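Local coordinates for protein guanine nucleotide exchange factor SRM1 (Saccharomyces cerevisiae, PDB 3OF7) that promotes the exchange of GDP for GTP on the small GTPases GSP1 and GSP2, binds chromatin, and controls RNA metabolism and transport, at residues P310-H324 / I327-R339. Sequence-based numbering, arbitrary orientation.
Sequences PDNVVIRSIAAGEHH and ILSQDGDLYSCGR
Strand 315-320 runs antiparallel to the 327-329 end of strand 324-329, with I318 opposite I327 as a non-hydrogen-bonded pair and a classic beta bulge where R316 and S317 both face L328. The carbonyl O of L328 is therefore gripped twice, by R316 N at 2.8 Å in the carbonyl plane and by S317 N at a longer 3.3 Å. Beyond the bulge Q330 N reaches V314 O at 2.7 Å, just where the type I turn S329-G332 begins; S329 OG spans the turn to accept the backbone N-H of D333, the residue just after it. R316 and Q330 cross at about a right angle: the amide of Q330 lies against R316 CB and CG, and its OE1 takes only a weak bond from R316 NH1, whose guanidinium has its firmer partner in K380 O of the next blade. I315 CD1 meets I327 CG2 at 3.6 Å, and V313 CG2 lies obliquely by the Y335 ring. At the far end R339 N bonds H323 O at 2.8 Å. With CG anti to the backbone N (chi1 -166°) and the chain extended, R339 runs alongside H323 and brings NH1 to H323 ND1 at 3.1 Å, tilted about 25° out of the ring plane; its NE forms a salt bridge with D341. An alanine here is likely to leave H323 ND1 without this donor and to cost D341 its salt bridge. In this RCC1 beta-propeller, backbone bonds thus hold the hairpin's bulged end, while at its turn a backbone bond and the buried H323 imidazole tie it to the chain leaving strand 334-337, where accepting from R339 NH1 is consistent with an ND1 that carries no proton.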
loop_
_atom_site.group_PDB
_atom_site.type_symbol
_atom_site.label_atom_id
_atom_site.label_comp_id
_atom_site.label_asym_id
_atom_site.label_seq_id
_atom_site.Cartn_x
_atom_site.Cartn_y
_atom_site.Cartn_z
ATOM N N PRO A 310 -16.210 17.439 2.050
ATOM C CA PRO A 310 -17.020 18.116 3.066
ATOM C C PRO A 310 -16.160 18.652 4.220
ATOM O O PRO A 310 -15.140 18.049 4.565
ATOM C CB PRO A 310 -17.961 17.008 3.568
ATOM C CG PRO A 310 -17.841 15.856 2.559
ATOM C CD PRO A 310 -16.921 16.296 1.453
ATOM N N ASP A 311 -16.564 19.779 4.799
ATOM C CA ASP A 311 -15.807 20.408 5.889
ATOM C C ASP A 311 -15.721 19.530 7.134
ATOM O O ASP A 311 -14.777 19.646 7.920
ATOM N N ASN A 312 -16.711 18.655 7.298
ATOM C CA ASN A 312 -16.786 17.724 8.423
ATOM C C ASN A 312 -15.596 16.756 8.544
ATOM O O ASN A 312 -15.177 16.418 9.658
ATOM C CB ASN A 312 -18.098 16.928 8.345
ATOM C CG ASN A 312 -18.310 16.023 9.545
ATOM N N VAL A 313 -15.053 16.332 7.403
ATOM C CA VAL A 313 -14.172 15.149 7.348
ATOM C C VAL A 313 -12.682 15.396 7.631
ATOM O O VAL A 313 -11.996 16.130 6.913
ATOM C CB VAL A 313 -14.423 14.277 6.051
ATOM C CG1 VAL A 313 -14.914 15.117 4.895
ATOM C CG2 VAL A 313 -13.193 13.468 5.644
ATOM N N VAL A 314 -12.208 14.764 8.701
ATOM C CA VAL A 314 -10.792 14.743 9.053
ATOM C C VAL A 314 -10.191 13.448 8.493
ATOM O O VAL A 314 -10.701 12.360 8.757
ATOM C CB VAL A 314 -10.595 14.821 10.595
ATOM C CG1 VAL A 314 -9.120 14.787 10.976
ATOM C CG2 VAL A 314 -11.253 16.086 11.156
ATOM N N ILE A 315 -9.115 13.581 7.721
ATOM C CA ILE A 315 -8.468 12.442 7.057
ATOM C C ILE A 315 -7.649 11.605 8.037
ATOM O O ILE A 315 -6.800 12.130 8.764
ATOM C CB ILE A 315 -7.541 12.895 5.884
ATOM C CG1 ILE A 315 -8.254 13.861 4.917
ATOM C CG2 ILE A 315 -6.916 11.684 5.161
ATOM C CD1 ILE A 315 -9.570 13.371 4.314
ATOM N N ARG A 316 -7.912 10.303 8.053
ATOM C CA ARG A 316 -7.137 9.376 8.863
ATOM C C ARG A 316 -6.039 8.723 8.022
ATOM O O ARG A 316 -4.862 8.741 8.393
ATOM C CB ARG A 316 -8.063 8.324 9.469
ATOM C CG ARG A 316 -7.392 7.249 10.313
ATOM C CD ARG A 316 -8.496 6.523 11.059
ATOM N NE ARG A 316 -8.123 5.231 11.626
ATOM C CZ ARG A 316 -7.525 5.066 12.802
ATOM N NH1 ARG A 316 -7.183 6.120 13.538
ATOM N NH2 ARG A 316 -7.256 3.842 13.238
ATOM N N SER A 317 -6.421 8.165 6.877
ATOM C CA SER A 317 -5.464 7.493 6.005
ATOM C C SER A 317 -6.025 7.349 4.602
ATOM O O SER A 317 -7.221 7.535 4.369
ATOM C CB SER A 317 -5.097 6.112 6.564
ATOM O OG SER A 317 -6.243 5.286 6.643
ATOM N N ILE A 318 -5.140 7.017 3.674
ATOM C CA ILE A 318 -5.512 6.853 2.284
ATOM C C ILE A 318 -4.844 5.586 1.756
ATOM O O ILE A 318 -3.716 5.285 2.120
ATOM C CB ILE A 318 -5.046 8.069 1.442
ATOM C CG1 ILE A 318 -5.692 9.368 1.945
ATOM C CG2 ILE A 318 -5.357 7.857 -0.044
ATOM C CD1 ILE A 318 -4.947 10.602 1.497
ATOM N N ALA A 319 -5.556 4.834 0.923
ATOM C CA ALA A 319 -4.954 3.741 0.185
ATOM C C ALA A 319 -5.354 3.910 -1.263
ATOM O O ALA A 319 -6.473 4.340 -1.548
ATOM C CB ALA A 319 -5.441 2.397 0.722
ATOM N N ALA A 320 -4.462 3.566 -2.185
ATOM C CA ALA A 320 -4.795 3.695 -3.608
ATOM C C ALA A 320 -4.142 2.615 -4.458
ATOM O O ALA A 320 -3.031 2.176 -4.168
ATOM C CB ALA A 320 -4.428 5.107 -4.126
ATOM N N GLY A 321 -4.843 2.193 -5.509
ATOM C CA GLY A 321 -4.332 1.184 -6.429
ATOM C C GLY A 321 -3.874 1.769 -7.747
ATOM O O GLY A 321 -3.361 2.883 -7.782
ATOM N N GLU A 322 -4.050 1.023 -8.835
ATOM C CA GLU A 322 -3.688 1.544 -10.155
ATOM C C GLU A 322 -4.605 2.698 -10.591
ATOM O O GLU A 322 -4.131 3.756 -11.032
ATOM C CB GLU A 322 -3.654 0.438 -11.219
ATOM C CG GLU A 322 -3.054 0.936 -12.535
ATOM C CD GLU A 322 -2.865 -0.134 -13.584
ATOM O OE1 GLU A 322 -3.495 -1.211 -13.508
ATOM O OE2 GLU A 322 -2.089 0.133 -14.515
ATOM N N HIS A 323 -5.913 2.495 -10.462
ATOM C CA HIS A 323 -6.878 3.442 -11.028
ATOM C C HIS A 323 -7.993 3.831 -10.075
ATOM O O HIS A 323 -9.043 4.311 -10.517
ATOM C CB HIS A 323 -7.503 2.866 -12.306
ATOM C CG HIS A 323 -6.518 2.564 -13.391
ATOM N ND1 HIS A 323 -6.585 1.418 -14.153
ATOM C CD2 HIS A 323 -5.471 3.277 -13.870
ATOM C CE1 HIS A 323 -5.608 1.432 -15.047
ATOM N NE2 HIS A 323 -4.917 2.549 -14.893
ATOM N N HIS A 324 -7.775 3.630 -8.778
ATOM C CA HIS A 324 -8.761 4.033 -7.769
ATOM C C HIS A 324 -8.088 4.494 -6.495
ATOM O O HIS A 324 -6.918 4.181 -6.249
ATOM C CB HIS A 324 -9.751 2.899 -7.464
ATOM C CG HIS A 324 -9.165 1.773 -6.672
ATOM N ND1 HIS A 324 -9.591 1.459 -5.397
ATOM C CD2 HIS A 324 -8.192 0.881 -6.973
ATOM C CE1 HIS A 324 -8.909 0.421 -4.949
ATOM N NE2 HIS A 324 -8.059 0.047 -5.890
ATOM N N ILE A 327 -10.245 7.033 0.594
ATOM C CA ILE A 327 -9.940 8.032 1.610
ATOM C C ILE A 327 -10.737 7.739 2.870
ATOM O O ILE A 327 -11.964 7.786 2.860
ATOM C CB ILE A 327 -10.232 9.458 1.100
ATOM C CG1 ILE A 327 -9.361 9.765 -0.129
ATOM C CG2 ILE A 327 -9.974 10.488 2.217
ATOM C CD1 ILE A 327 -9.927 10.857 -1.043
ATOM N N LEU A 328 -10.029 7.443 3.955
ATOM C CA LEU A 328 -10.685 7.087 5.204
ATOM C C LEU A 328 -10.681 8.248 6.202
ATOM O O LEU A 328 -9.630 8.813 6.495
ATOM C CB LEU A 328 -10.015 5.861 5.817
ATOM C CG LEU A 328 -10.594 5.313 7.120
ATOM C CD1 LEU A 328 -12.029 4.836 6.909
ATOM C CD2 LEU A 328 -9.713 4.168 7.625
ATOM N N SER A 329 -11.862 8.586 6.720
ATOM C CA SER A 329 -11.976 9.661 7.708
ATOM C C SER A 329 -11.693 9.130 9.108
ATOM O O SER A 329 -11.766 7.927 9.347
ATOM C CB SER A 329 -13.366 10.290 7.676
ATOM O OG SER A 329 -14.328 9.416 8.233
ATOM N N GLN A 330 -11.392 10.037 10.034
ATOM C CA GLN A 330 -11.235 9.686 11.449
ATOM C C GLN A 330 -12.477 9.038 12.069
ATOM O O GLN A 330 -12.352 8.209 12.967
ATOM C CB GLN A 330 -10.812 10.908 12.280
ATOM C CG GLN A 330 -9.330 11.259 12.184
ATOM C CD GLN A 330 -8.403 10.165 12.706
ATOM O OE1 GLN A 330 -8.842 9.181 13.304
ATOM N NE2 GLN A 330 -7.111 10.338 12.474
ATOM N N ASP A 331 -13.661 9.419 11.588
ATOM C CA ASP A 331 -14.934 8.838 12.043
ATOM C C ASP A 331 -15.217 7.452 11.454
ATOM O O ASP A 331 -16.171 6.782 11.867
ATOM C CB ASP A 331 -16.107 9.770 11.692
ATOM C CG ASP A 331 -16.096 11.064 12.486
ATOM O OD1 ASP A 331 -15.298 11.190 13.444
ATOM O OD2 ASP A 331 -16.897 11.960 12.146
ATOM N N GLY A 332 -14.421 7.036 10.469
ATOM C CA GLY A 332 -14.572 5.708 9.875
ATOM C C GLY A 332 -15.354 5.628 8.574
ATOM O O GLY A 332 -15.720 4.538 8.137
ATOM N N ASP A 333 -15.614 6.773 7.949
ATOM C CA ASP A 333 -16.301 6.795 6.660
ATOM C C ASP A 333 -15.276 6.657 5.548
ATOM O O ASP A 333 -14.164 7.176 5.656
ATOM C CB ASP A 333 -17.078 8.093 6.462
ATOM C CG ASP A 333 -18.247 8.241 7.423
ATOM O OD1 ASP A 333 -18.882 7.227 7.795
ATOM O OD2 ASP A 333 -18.544 9.397 7.787
ATOM N N LEU A 334 -15.669 5.984 4.472
ATOM C CA LEU A 334 -14.762 5.729 3.365
ATOM C C LEU A 334 -15.265 6.404 2.093
ATOM O O LEU A 334 -16.406 6.192 1.667
ATOM C CB LEU A 334 -14.598 4.223 3.151
ATOM C CG LEU A 334 -13.451 3.730 2.270
ATOM C CD1 LEU A 334 -12.090 4.080 2.875
ATOM C CD2 LEU A 334 -13.578 2.222 2.084
ATOM N N TYR A 335 -14.400 7.221 1.507
ATOM C CA TYR A 335 -14.691 7.909 0.251
ATOM C C TYR A 335 -13.852 7.276 -0.847
ATOM O O TYR A 335 -12.636 7.170 -0.711
ATOM C CB TYR A 335 -14.344 9.388 0.364
ATOM C CG TYR A 335 -15.173 10.125 1.387
ATOM C CD1 TYR A 335 -16.293 10.865 1.000
ATOM C CD2 TYR A 335 -14.838 10.084 2.743
ATOM C CE1 TYR A 335 -17.064 11.545 1.943
ATOM C CE2 TYR A 335 -15.600 10.763 3.691
ATOM C CZ TYR A 335 -16.711 11.485 3.280
ATOM O OH TYR A 335 -17.458 12.152 4.217
ATOM N N SER A 336 -14.497 6.867 -1.934
ATOM C CA SER A 336 -13.761 6.293 -3.050
ATOM C C SER A 336 -13.900 7.133 -4.317
ATOM O O SER A 336 -14.886 7.869 -4.494
ATOM C CB SER A 336 -14.216 4.863 -3.318
ATOM O OG SER A 336 -15.522 4.841 -3.859
ATOM N N CYS A 337 -12.901 7.025 -5.187
ATOM C CA CYS A 337 -12.972 7.611 -6.523
ATOM C C CYS A 337 -12.074 6.851 -7.491
ATOM O O CYS A 337 -11.129 6.171 -7.075
ATOM C CB CYS A 337 -12.593 9.093 -6.507
ATOM S SG CYS A 337 -10.988 9.468 -5.805
ATOM N N GLY A 338 -12.375 6.991 -8.780
ATOM C CA GLY A 338 -11.638 6.304 -9.830
ATOM C C GLY A 338 -12.460 5.273 -10.572
ATOM O O GLY A 338 -13.685 5.409 -10.741
ATOM N N ARG A 339 -11.776 4.214 -10.987
ATOM C CA ARG A 339 -12.307 3.241 -11.930
ATOM C C ARG A 339 -13.445 2.360 -11.396
ATOM O O ARG A 339 -13.455 1.964 -10.225
ATOM C CB ARG A 339 -11.156 2.374 -12.433
ATOM C CG ARG A 339 -11.499 1.547 -13.642
ATOM C CD ARG A 339 -10.225 1.017 -14.268
ATOM N NE ARG A 339 -10.544 0.255 -15.469
ATOM C CZ ARG A 339 -9.661 -0.422 -16.193
ATOM N NH1 ARG A 339 -8.373 -0.448 -15.852
ATOM N NH2 ARG A 339 -10.076 -1.066 -17.276
#